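Local atomic coordinates of protein OS-9 homolog (PDB entry 2YMA), a protein that recognises N-glycans on misfolded glycoproteins of the endoplasmic reticulum lumen and targets them for degradation, here represented by its dimerization domain. Residues 22-27 and 36-41; 72-77 and 130-135; 86-91 and 120-125. One frame throughout, in Å; residues are numbered along the deposited sequence.

In the fold
All three contacts belong to the dimerization domain and reach one mixed beta sheet, but at different depths. Contact 1, the nearest to the middle of the chain, is a partly buried hairpin pairing with backbone hydrogen bonds and apolar side chains on both faces. Contact 3 is buried, yet has no direct hydrogen bond across it: a loop phenylalanine packs on strand 84-92, with a water at the polar end. That strand lies beside 36-39 and 129-133, so it links contact 3 to contacts 1 and 2. Contact 2 lies at the surface, about 23 Å centre to centre from contact 1, and is mainly apolar. Contacts 2 and 3 touch the second subunit; contact 1 does not.

Contact 1: 22-27 and 36-41; sequences GIYFLR and KLMVTD
Met38 sends its CG away from its own backbone N (chi1 180°), continues extended and bends at the last torsion, so that Met38 CE swings to the side of Tyr24, 3.9 Å from Tyr24 CD1. The two side chains run alongside each other in the same direction. At Thr40 the first torsion (63°) sets OG1 between the backbone N and the carbonyl carbon, where it can reach Gly22 O, and leaves Thr40 CG2 3.7 Å from Tyr24 CD1. OG1 also lies at the edge of the tyrosine ring, close to its plane.

Strands 23-27 and 36-39 form an antiparallel beta hairpin. Tyr24 with Met38 and Leu26 with Lys36 are its hydrogen-bonded pairs; Tyr24 N to Met38 O measures 2.8 Å, and Lys36 N to Leu26 O 3.1 Å. Next to the non-hydrogen-bonded pair Ile23 and Val39, Gly22 O is gripped twice: Thr40 N approaches it at 2.8 Å, almost straight (171°), whereas Thr40 OG1, at 3.1 Å, comes from above the carbonyl plane.

On the face carrying Tyr24 and Met38, Leu26 CD1 lies 3.7 Å from Met38 CB. The face of Ile23, Phe25, Leu37 and Val39 is apolar: Phe25 CD1 meets Leu37 CD2 at 4.0 Å, and helix 52-67 covers Ile23, Phe25 and Val39. Lys36 leads its amino group off to a salt bridge with Asp96, and Asp41 pairs with Lys57. The polar bonds across the hairpin are thus those of the backbone and one threonine hydroxyl, while the charged ends of Lys36 and Asp41 pair outside it.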
loop_
_atom_site.group_PDB
_atom_site.type_symbol
_atom_site.label_atom_id
_atom_site.label_comp_id
_atom_site.label_asym_id
_atom_site.label_seq_id
_atom_site.Cartn_x
_atom_site.Cartn_y
_atom_site.Cartn_z
ATOM N N GLY A 22 15.744 -18.112 -5.686
ATOM C CA GLY A 22 14.558 -18.601 -6.378
ATOM C C GLY A 22 13.478 -17.554 -6.626
ATOM O O GLY A 22 12.305 -17.896 -6.793
ATOM N N ILE A 23 13.865 -16.280 -6.656
ATOM C CA ILE A 23 12.903 -15.193 -6.849
ATOM C C ILE A 23 13.233 -14.391 -8.102
ATOM O O ILE A 23 14.396 -14.066 -8.357
ATOM C CB ILE A 23 12.868 -14.255 -5.615
ATOM C CG1 ILE A 23 12.563 -15.061 -4.354
ATOM C CG2 ILE A 23 11.854 -13.145 -5.801
ATOM C CD1 ILE A 23 12.628 -14.256 -3.070
ATOM N N TYR A 24 12.213 -14.069 -8.887
ATOM C CA TYR A 24 12.418 -13.284 -10.101
ATOM C C TYR A 24 11.610 -12.004 -10.142
ATOM O O TYR A 24 10.424 -11.990 -9.798
ATOM C CB TYR A 24 12.056 -14.104 -11.329
ATOM C CG TYR A 24 13.046 -15.182 -11.637
ATOM C CD1 TYR A 24 12.945 -16.437 -11.028
ATOM C CD2 TYR A 24 14.095 -14.953 -12.536
ATOM C CE1 TYR A 24 13.871 -17.452 -11.302
ATOM C CE2 TYR A 24 15.021 -15.952 -12.823
ATOM C CZ TYR A 24 14.902 -17.203 -12.206
ATOM O OH TYR A 24 15.814 -18.198 -12.495
ATOM N N PHE A 25 12.256 -10.935 -10.590
ATOM C CA PHE A 25 11.554 -9.697 -10.899
ATOM C C PHE A 25 10.923 -9.851 -12.289
ATOM O O PHE A 25 11.618 -10.115 -13.278
ATOM C CB PHE A 25 12.540 -8.512 -10.868
ATOM C CG PHE A 25 11.885 -7.153 -10.937
ATOM C CD1 PHE A 25 11.481 -6.502 -9.778
ATOM C CD2 PHE A 25 11.696 -6.520 -12.156
ATOM C CE1 PHE A 25 10.886 -5.239 -9.832
ATOM C CE2 PHE A 25 11.110 -5.262 -12.220
ATOM C CZ PHE A 25 10.704 -4.621 -11.058
ATOM N N LEU A 26 9.611 -9.692 -12.368
ATOM C CA LEU A 26 8.922 -9.754 -13.658
ATOM C C LEU A 26 8.608 -8.356 -14.146
ATOM O O LEU A 26 7.751 -7.658 -13.584
ATOM C CB LEU A 26 7.622 -10.558 -13.548
ATOM C CG LEU A 26 7.866 -12.030 -13.232
ATOM C CD1 LEU A 26 6.574 -12.844 -13.238
ATOM C CD2 LEU A 26 8.838 -12.568 -14.245
ATOM N N ARG A 27 9.309 -7.940 -15.187
ATOM C CA ARG A 27 9.067 -6.628 -15.740
ATOM C C ARG A 27 8.267 -6.724 -17.011
ATOM O O ARG A 27 8.736 -7.264 -18.006
ATOM C CB ARG A 27 10.358 -5.889 -16.050
ATOM C CG ARG A 27 10.072 -4.724 -16.982
ATOM C CD ARG A 27 10.721 -3.442 -16.536
ATOM N NE ARG A 27 10.338 -3.009 -15.193
ATOM C CZ ARG A 27 11.113 -2.226 -14.447
ATOM N NH1 ARG A 27 12.293 -1.830 -14.931
ATOM N NH2 ARG A 27 10.733 -1.843 -13.232
ATOM N N LYS A 36 5.794 -7.486 -11.186
ATOM C CA LYS A 36 5.382 -8.604 -10.342
ATOM C C LYS A 36 6.636 -9.282 -9.826
ATOM O O LYS A 36 7.734 -9.025 -10.325
ATOM C CB LYS A 36 4.674 -9.684 -11.161
ATOM C CG LYS A 36 3.230 -9.491 -11.478
ATOM C CD LYS A 36 2.725 -10.786 -12.117
ATOM C CE LYS A 36 1.242 -10.731 -12.411
ATOM N NZ LYS A 36 0.792 -11.972 -13.085
ATOM N N LEU A 37 6.460 -10.193 -8.871
ATOM C CA LEU A 37 7.541 -11.068 -8.421
ATOM C C LEU A 37 7.138 -12.529 -8.610
ATOM O O LEU A 37 5.978 -12.907 -8.393
ATOM C CB LEU A 37 7.870 -10.835 -6.941
ATOM C CG LEU A 37 8.398 -9.450 -6.567
ATOM C CD1 LEU A 37 8.487 -9.290 -5.061
ATOM C CD2 LEU A 37 9.722 -9.124 -7.266
ATOM N N MET A 38 8.099 -13.360 -8.996
ATOM C CA MET A 38 7.812 -14.778 -9.202
ATOM C C MET A 38 8.714 -15.702 -8.398
ATOM O O MET A 38 9.948 -15.650 -8.501
ATOM C CB MET A 38 7.908 -15.154 -10.677
ATOM C CG MET A 38 7.615 -16.625 -10.914
ATOM S SD MET A 38 7.789 -17.096 -12.643
ATOM C CE MET A 38 9.550 -16.836 -12.895
ATOM N N VAL A 39 8.081 -16.568 -7.616
ATOM C CA VAL A 39 8.810 -17.512 -6.782
ATOM C C VAL A 39 8.906 -18.842 -7.507
ATOM O O VAL A 39 7.899 -19.367 -7.982
ATOM C CB VAL A 39 8.121 -17.702 -5.415
ATOM C CG1 VAL A 39 8.862 -18.733 -4.582
ATOM C CG2 VAL A 39 8.071 -16.371 -4.681
ATOM N N THR A 40 10.121 -19.371 -7.616
ATOM C CA THR A 40 10.355 -20.654 -8.285
ATOM C C THR A 40 10.878 -21.690 -7.289
ATOM O O THR A 40 10.983 -22.870 -7.602
ATOM C CB THR A 40 11.343 -20.512 -9.459
ATOM O OG1 THR A 40 12.618 -20.078 -8.965
ATOM C CG2 THR A 40 10.831 -19.476 -10.460
ATOM N N ASP A 41 11.172 -21.233 -6.076
ATOM C CA ASP A 41 11.719 -22.076 -5.014
ATOM C C ASP A 41 10.649 -23.002 -4.423
ATOM O O ASP A 41 9.611 -22.538 -3.955
ATOM C CB ASP A 41 12.291 -21.167 -3.920
ATOM C CG ASP A 41 13.124 -21.914 -2.895
ATOM O OD1 ASP A 41 13.010 -23.160 -2.798
ATOM O OD2 ASP A 41 13.889 -21.235 -2.172
#

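Contact 2: 72-77 and 130-135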
loop_
_atom_site.group_PDB
_atom_site.type_symbol
_atom_site.label_atom_id
_atom_site.label_comp_id
_atom_site.label_asym_id
_atom_site.label_seq_id
_atom_site.Cartn_x
_atom_site.Cartn_y
_atom_site.Cartn_z
ATOM N N SER A 72 11.463 2.648 -10.298
ATOM C CA SER A 72 11.438 4.093 -10.316
ATOM C C SER A 72 10.096 4.596 -9.778
ATOM O O SER A 72 9.053 3.939 -9.931
ATOM C CB SER A 72 11.660 4.596 -11.740
ATOM O OG SER A 72 10.602 4.182 -12.587
ATOM N N LEU A 73 10.152 5.763 -9.144
ATOM C CA LEU A 73 8.986 6.447 -8.605
ATOM C C LEU A 73 8.021 6.862 -9.703
ATOM O O LEU A 73 8.355 6.839 -10.890
ATOM C CB LEU A 73 9.434 7.679 -7.810
ATOM C CG LEU A 73 10.439 7.331 -6.708
ATOM C CD1 LEU A 73 11.023 8.585 -6.085
ATOM C CD2 LEU A 73 9.774 6.431 -5.651
ATOM N N PRO A 74 6.801 7.216 -9.312
ATOM C CA PRO A 74 5.791 7.627 -10.286
ATOM C C PRO A 74 6.182 8.909 -11.013
ATOM O O PRO A 74 5.669 9.151 -12.100
ATOM C CB PRO A 74 4.550 7.841 -9.424
ATOM C CG PRO A 74 4.758 6.959 -8.253
ATOM C CD PRO A 74 6.228 7.007 -7.974
ATOM N N ASN A 75 7.069 9.712 -10.436
ATOM C CA ASN A 75 7.591 10.872 -11.157
ATOM C C ASN A 75 8.602 10.502 -12.249
ATOM O O ASN A 75 9.059 11.366 -12.983
ATOM C CB ASN A 75 8.221 11.884 -10.198
ATOM C CG ASN A 75 9.447 11.341 -9.508
ATOM O OD1 ASN A 75 9.761 10.150 -9.619
ATOM N ND2 ASN A 75 10.148 12.207 -8.778
ATOM N N GLY A 76 8.957 9.228 -12.352
ATOM C CA GLY A 76 9.913 8.799 -13.358
ATOM C C GLY A 76 11.338 8.742 -12.830
ATOM O O GLY A 76 12.231 8.229 -13.498
ATOM N N HIS A 77 11.550 9.269 -11.626
ATOM C CA HIS A 77 12.864 9.230 -10.989
ATOM C C HIS A 77 13.170 7.865 -10.389
ATOM O O HIS A 77 12.325 7.285 -9.706
ATOM C CB HIS A 77 12.973 10.297 -9.899
ATOM C CG HIS A 77 13.269 11.668 -10.425
ATOM N ND1 HIS A 77 14.091 11.887 -11.508
ATOM C CD2 HIS A 77 12.844 12.891 -10.022
ATOM C CE1 HIS A 77 14.163 13.184 -11.751
ATOM N NE2 HIS A 77 13.415 13.816 -10.863
ATOM N N LEU A 130 2.019 2.795 -3.362
ATOM C CA LEU A 130 0.925 3.364 -2.599
ATOM C C LEU A 130 1.331 4.788 -2.200
ATOM O O LEU A 130 0.529 5.723 -2.274
ATOM C CB LEU A 130 0.640 2.511 -1.362
ATOM C CG LEU A 130 -0.358 3.107 -0.373
ATOM C CD1 LEU A 130 -1.686 3.376 -1.066
ATOM C CD2 LEU A 130 -0.527 2.192 0.816
ATOM N N SER A 131 2.594 4.947 -1.811
ATOM C CA SER A 131 3.099 6.230 -1.369
ATOM C C SER A 131 4.625 6.289 -1.489
ATOM O O SER A 131 5.293 5.257 -1.585
ATOM C CB SER A 131 2.660 6.502 0.081
ATOM O OG SER A 131 3.491 5.841 1.026
ATOM N N TYR A 132 5.169 7.503 -1.474
ATOM C CA TYR A 132 6.616 7.691 -1.495
ATOM C C TYR A 132 7.006 9.065 -0.967
ATOM O O TYR A 132 6.170 9.947 -0.808
ATOM C CB TYR A 132 7.174 7.502 -2.909
ATOM C CG TYR A 132 6.610 8.482 -3.896
ATOM C CD1 TYR A 132 5.402 8.234 -4.534
ATOM C CD2 TYR A 132 7.275 9.664 -4.181
ATOM C CE1 TYR A 132 4.881 9.136 -5.439
ATOM C CE2 TYR A 132 6.764 10.567 -5.082
ATOM C CZ TYR A 132 5.570 10.300 -5.708
ATOM O OH TYR A 132 5.063 11.211 -6.607
ATOM N N LYS A 133 8.291 9.240 -0.710
ATOM C CA LYS A 133 8.800 10.490 -0.182
ATOM C C LYS A 133 10.247 10.659 -0.613
ATOM O O LYS A 133 11.117 9.905 -0.179
ATOM C CB LYS A 133 8.704 10.488 1.341
ATOM C CG LYS A 133 9.283 11.734 2.001
ATOM C CD LYS A 133 9.394 11.536 3.506
ATOM C CE LYS A 133 9.706 12.837 4.237
ATOM N NZ LYS A 133 8.507 13.713 4.364
ATOM N N ILE A 134 10.499 11.640 -1.476
ATOM C CA ILE A 134 11.841 11.864 -2.003
ATOM C C ILE A 134 12.688 12.581 -0.963
ATOM O O ILE A 134 12.361 13.691 -0.548
ATOM C CB ILE A 134 11.803 12.640 -3.335
ATOM C CG1 ILE A 134 11.015 11.839 -4.375
ATOM C CG2 ILE A 134 13.208 12.907 -3.840
ATOM C CD1 ILE A 134 11.224 12.288 -5.805
ATOM N N GLY A 135 13.758 11.924 -0.521
ATOM C CA GLY A 135 14.572 12.444 0.565
ATOM C C GLY A 135 15.882 13.079 0.129
ATOM O O GLY A 135 16.013 13.539 -1.007
#
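Tyr132, on strand 129-133, receives the corner of a type I beta turn, Leu73 to Gly76, which belongs to the loop between helix 52-67 and strand 84-92. The ring interaction is a CH-pi contact: Pro74 CD stands over one face of the tyrosine, 4.0 Å from the centroid of its ring and 28° off the normal, while Pro74 CG reaches Tyr132 CE1 at 3.6 Å. Tyr132 chi1 (61°) sets CG between the backbone N and the carbonyl carbon, turning the ring toward Pro74.

Apolar packing continues from the strand into the residues just after it, through Leu73, whose methyl groups meet different partners. Leu73 CD2 lies 3.9 Å from Tyr132 CB, and Leu73 CD1 3.7 Å from Ile134 CG1.

A polar-apolar contact brings Asn75 ND2 against Ile134 CD1, the two side chains coming from opposite directions.

No hydrogen bond crosses between the segments; those present shape the turn itself. Gly76 N donates to Leu73 O, and Leu73 N to His77 O. Strand 129-133 also borders the dimer interface: Tyr132 meets the ring of Phe115 of the second subunit. An Asx turn overlaps the end of the beta turn: His77 N donates to Asn75 OD1 at 2.8 Å from above the plane of the amide carbonyl.

Contact 3: 86-91 and 120-125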
loop_
_atom_site.group_PDB
_atom_site.type_symbol
_atom_site.label_atom_id
_atom_site.label_comp_id
_atom_site.label_asym_id
_atom_site.label_seq_id
_atom_site.Cartn_x
_atom_site.Cartn_y
_atom_site.Cartn_z
ATOM N N VAL A 86 6.164 3.103 0.175
ATOM C CA VAL A 86 5.446 1.858 0.323
ATOM C C VAL A 86 5.199 1.307 -1.078
ATOM O O VAL A 86 4.478 1.912 -1.888
ATOM C CB VAL A 86 4.100 2.019 1.068
ATOM C CG1 VAL A 86 3.316 0.714 1.004
ATOM C CG2 VAL A 86 4.353 2.394 2.493
ATOM N N TRP A 87 5.821 0.165 -1.351
ATOM C CA TRP A 87 5.832 -0.431 -2.681
ATOM C C TRP A 87 5.190 -1.812 -2.578
ATOM O O TRP A 87 5.499 -2.574 -1.656
ATOM C CB TRP A 87 7.286 -0.518 -3.182
ATOM C CG TRP A 87 7.482 -1.112 -4.575
ATOM C CD1 TRP A 87 7.438 -0.443 -5.778
ATOM C CD2 TRP A 87 7.776 -2.480 -4.895
ATOM N NE1 TRP A 87 7.684 -1.314 -6.816
ATOM C CE2 TRP A 87 7.893 -2.566 -6.305
ATOM C CE3 TRP A 87 7.954 -3.642 -4.128
ATOM C CZ2 TRP A 87 8.174 -3.770 -6.962
ATOM C CZ3 TRP A 87 8.241 -4.840 -4.784
ATOM C CH2 TRP A 87 8.342 -4.893 -6.187
ATOM N N LEU A 88 4.289 -2.132 -3.503
ATOM C CA LEU A 88 3.530 -3.387 -3.439
ATOM C C LEU A 88 3.652 -4.144 -4.736
ATOM O O LEU A 88 3.698 -3.544 -5.806
ATOM C CB LEU A 88 2.024 -3.136 -3.271
ATOM C CG LEU A 88 1.341 -2.236 -2.264
ATOM C CD1 LEU A 88 1.759 -0.788 -2.463
ATOM C CD2 LEU A 88 -0.154 -2.400 -2.489
ATOM N N ALA A 89 3.620 -5.465 -4.644
ATOM C CA ALA A 89 3.653 -6.310 -5.828
ATOM C C ALA A 89 3.014 -7.660 -5.544
ATOM O O ALA A 89 3.155 -8.213 -4.438
ATOM C CB ALA A 89 5.098 -6.489 -6.312
ATOM N N GLU A 90 2.292 -8.179 -6.536
ATOM C CA GLU A 90 1.796 -9.545 -6.469
ATOM C C GLU A 90 2.980 -10.497 -6.518
ATOM O O GLU A 90 3.944 -10.291 -7.274
ATOM C CB GLU A 90 0.866 -9.868 -7.643
ATOM C CG GLU A 90 -0.393 -9.028 -7.725
ATOM C CD GLU A 90 -1.330 -9.508 -8.826
ATOM O OE1 GLU A 90 -1.131 -10.635 -9.334
ATOM O OE2 GLU A 90 -2.268 -8.762 -9.181
ATOM N N VAL A 91 2.912 -11.535 -5.701
ATOM C CA VAL A 91 3.854 -12.635 -5.797
ATOM C C VAL A 91 3.121 -13.808 -6.436
ATOM O O VAL A 91 2.116 -14.296 -5.903
ATOM C CB VAL A 91 4.409 -13.016 -4.417
ATOM C CG1 VAL A 91 5.247 -14.267 -4.511
ATOM C CG2 VAL A 91 5.218 -11.854 -3.838
ATOM N N PHE A 120 -4.725 -9.221 0.490
ATOM C CA PHE A 120 -4.766 -7.959 -0.225
ATOM C C PHE A 120 -4.730 -8.136 -1.744
ATOM O O PHE A 120 -3.723 -8.542 -2.315
ATOM C CB PHE A 120 -3.653 -7.018 0.222
ATOM C CG PHE A 120 -3.882 -5.605 -0.206
ATOM C CD1 PHE A 120 -3.536 -5.193 -1.481
ATOM C CD2 PHE A 120 -4.499 -4.704 0.648
ATOM C CE1 PHE A 120 -3.770 -3.899 -1.885
ATOM C CE2 PHE A 120 -4.732 -3.406 0.255
ATOM C CZ PHE A 120 -4.367 -3.000 -1.015
ATOM N N THR A 121 -5.841 -7.815 -2.389
ATOM C CA THR A 121 -5.954 -7.950 -3.826
ATOM C C THR A 121 -5.769 -6.589 -4.494
ATOM O O THR A 121 -6.259 -5.566 -4.013
ATOM C CB THR A 121 -7.329 -8.532 -4.235
ATOM O OG1 THR A 121 -8.361 -7.632 -3.833
ATOM C CG2 THR A 121 -7.572 -9.896 -3.580
ATOM N N PHE A 122 -5.051 -6.595 -5.607
ATOM C CA PHE A 122 -4.846 -5.402 -6.411
ATOM C C PHE A 122 -6.028 -5.098 -7.316
ATOM O O PHE A 122 -6.654 -6.001 -7.875
ATOM C CB PHE A 122 -3.624 -5.589 -7.305
ATOM C CG PHE A 122 -2.355 -5.038 -6.736
ATOM C CD1 PHE A 122 -2.102 -3.681 -6.788
ATOM C CD2 PHE A 122 -1.407 -5.875 -6.171
ATOM C CE1 PHE A 122 -0.929 -3.161 -6.284
ATOM C CE2 PHE A 122 -0.226 -5.359 -5.666
ATOM C CZ PHE A 122 0.010 -4.000 -5.726
ATOM N N ASN A 123 -6.327 -3.814 -7.462
ATOM C CA ASN A 123 -7.208 -3.369 -8.528
ATOM C C ASN A 123 -6.425 -3.257 -9.838
ATOM O O ASN A 123 -5.220 -2.937 -9.841
ATOM C CB ASN A 123 -7.839 -2.024 -8.182
ATOM C CG ASN A 123 -9.274 -1.936 -8.633
ATOM O OD1 ASN A 123 -9.885 -2.946 -8.981
ATOM N ND2 ASN A 123 -9.826 -0.733 -8.625
ATOM N N GLU A 124 -7.113 -3.513 -10.946
ATOM C CA GLU A 124 -6.471 -3.573 -12.255
ATOM C C GLU A 124 -5.631 -2.329 -12.533
ATOM O O GLU A 124 -4.542 -2.421 -13.097
ATOM C CB GLU A 124 -7.514 -3.770 -13.364
ATOM N N ASP A 125 -6.126 -1.172 -12.107
ATOM C CA ASP A 125 -5.498 0.102 -12.438
ATOM C C ASP A 125 -4.477 0.629 -11.418
ATOM O O ASP A 125 -3.964 1.736 -11.576
ATOM C CB ASP A 125 -6.557 1.171 -12.757
ATOM C CG ASP A 125 -7.549 1.374 -11.630
ATOM O OD1 ASP A 125 -8.006 0.373 -11.036
ATOM O OD2 ASP A 125 -7.876 2.545 -11.341
HETATM O O HOH W 1 -4.294 -9.047 -6.662
#
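Phe122 points the far end of its ring at Leu88, and there the contact is close. Phe122 CZ sits against Leu88 CB and lies 3.6 Å from Leu88 CD2, which also approaches Phe122 CE1 at 3.9 Å. The leucine and the ring cross at a slant. With CG opposite the carbonyl carbon (chi1 -50°) and the branch turned by chi2 (62°), Leu88 CD2 also reaches a second aromatic ring, 4.0 Å from Phe120 CE1. One branch of Leu88 therefore serves both phenylalanines of the loop. The backbone adds a little, with Ala89 C 4.0 Å from Phe122 CE2.

Strand 84-92 is an inner strand of the mixed sheet, running parallel to 36-39 and antiparallel to 98-106 and 129-133. The loop 120-125, which follows strand 112-117, packs against it through side chains and contributes no strand of its own here. The region also borders the dimer: Leu88 packs on Leu130 of the second subunit, and Thr121 OG1 is hydrogen-bonded to Asn123 ND2 of that subunit.

Toward Glu90 the fit becomes looser and more polar. Glu90 CG touches the ring at Phe122 CD2, 3.7 Å away, and the extended chain beyond it brings Glu90 OE2 near Phe122 CB, with the carboxylate plane 34° from the ring plane. No direct hydrogen bond joins the segments here. A water accepts from Phe122 N at 2.8 Å and donates to Glu90 OE2 in a weak bond of 3.2 Å; the same carboxylate oxygen forms a salt bridge with Arg34, whose guanidinium group also donates to Asn123 O.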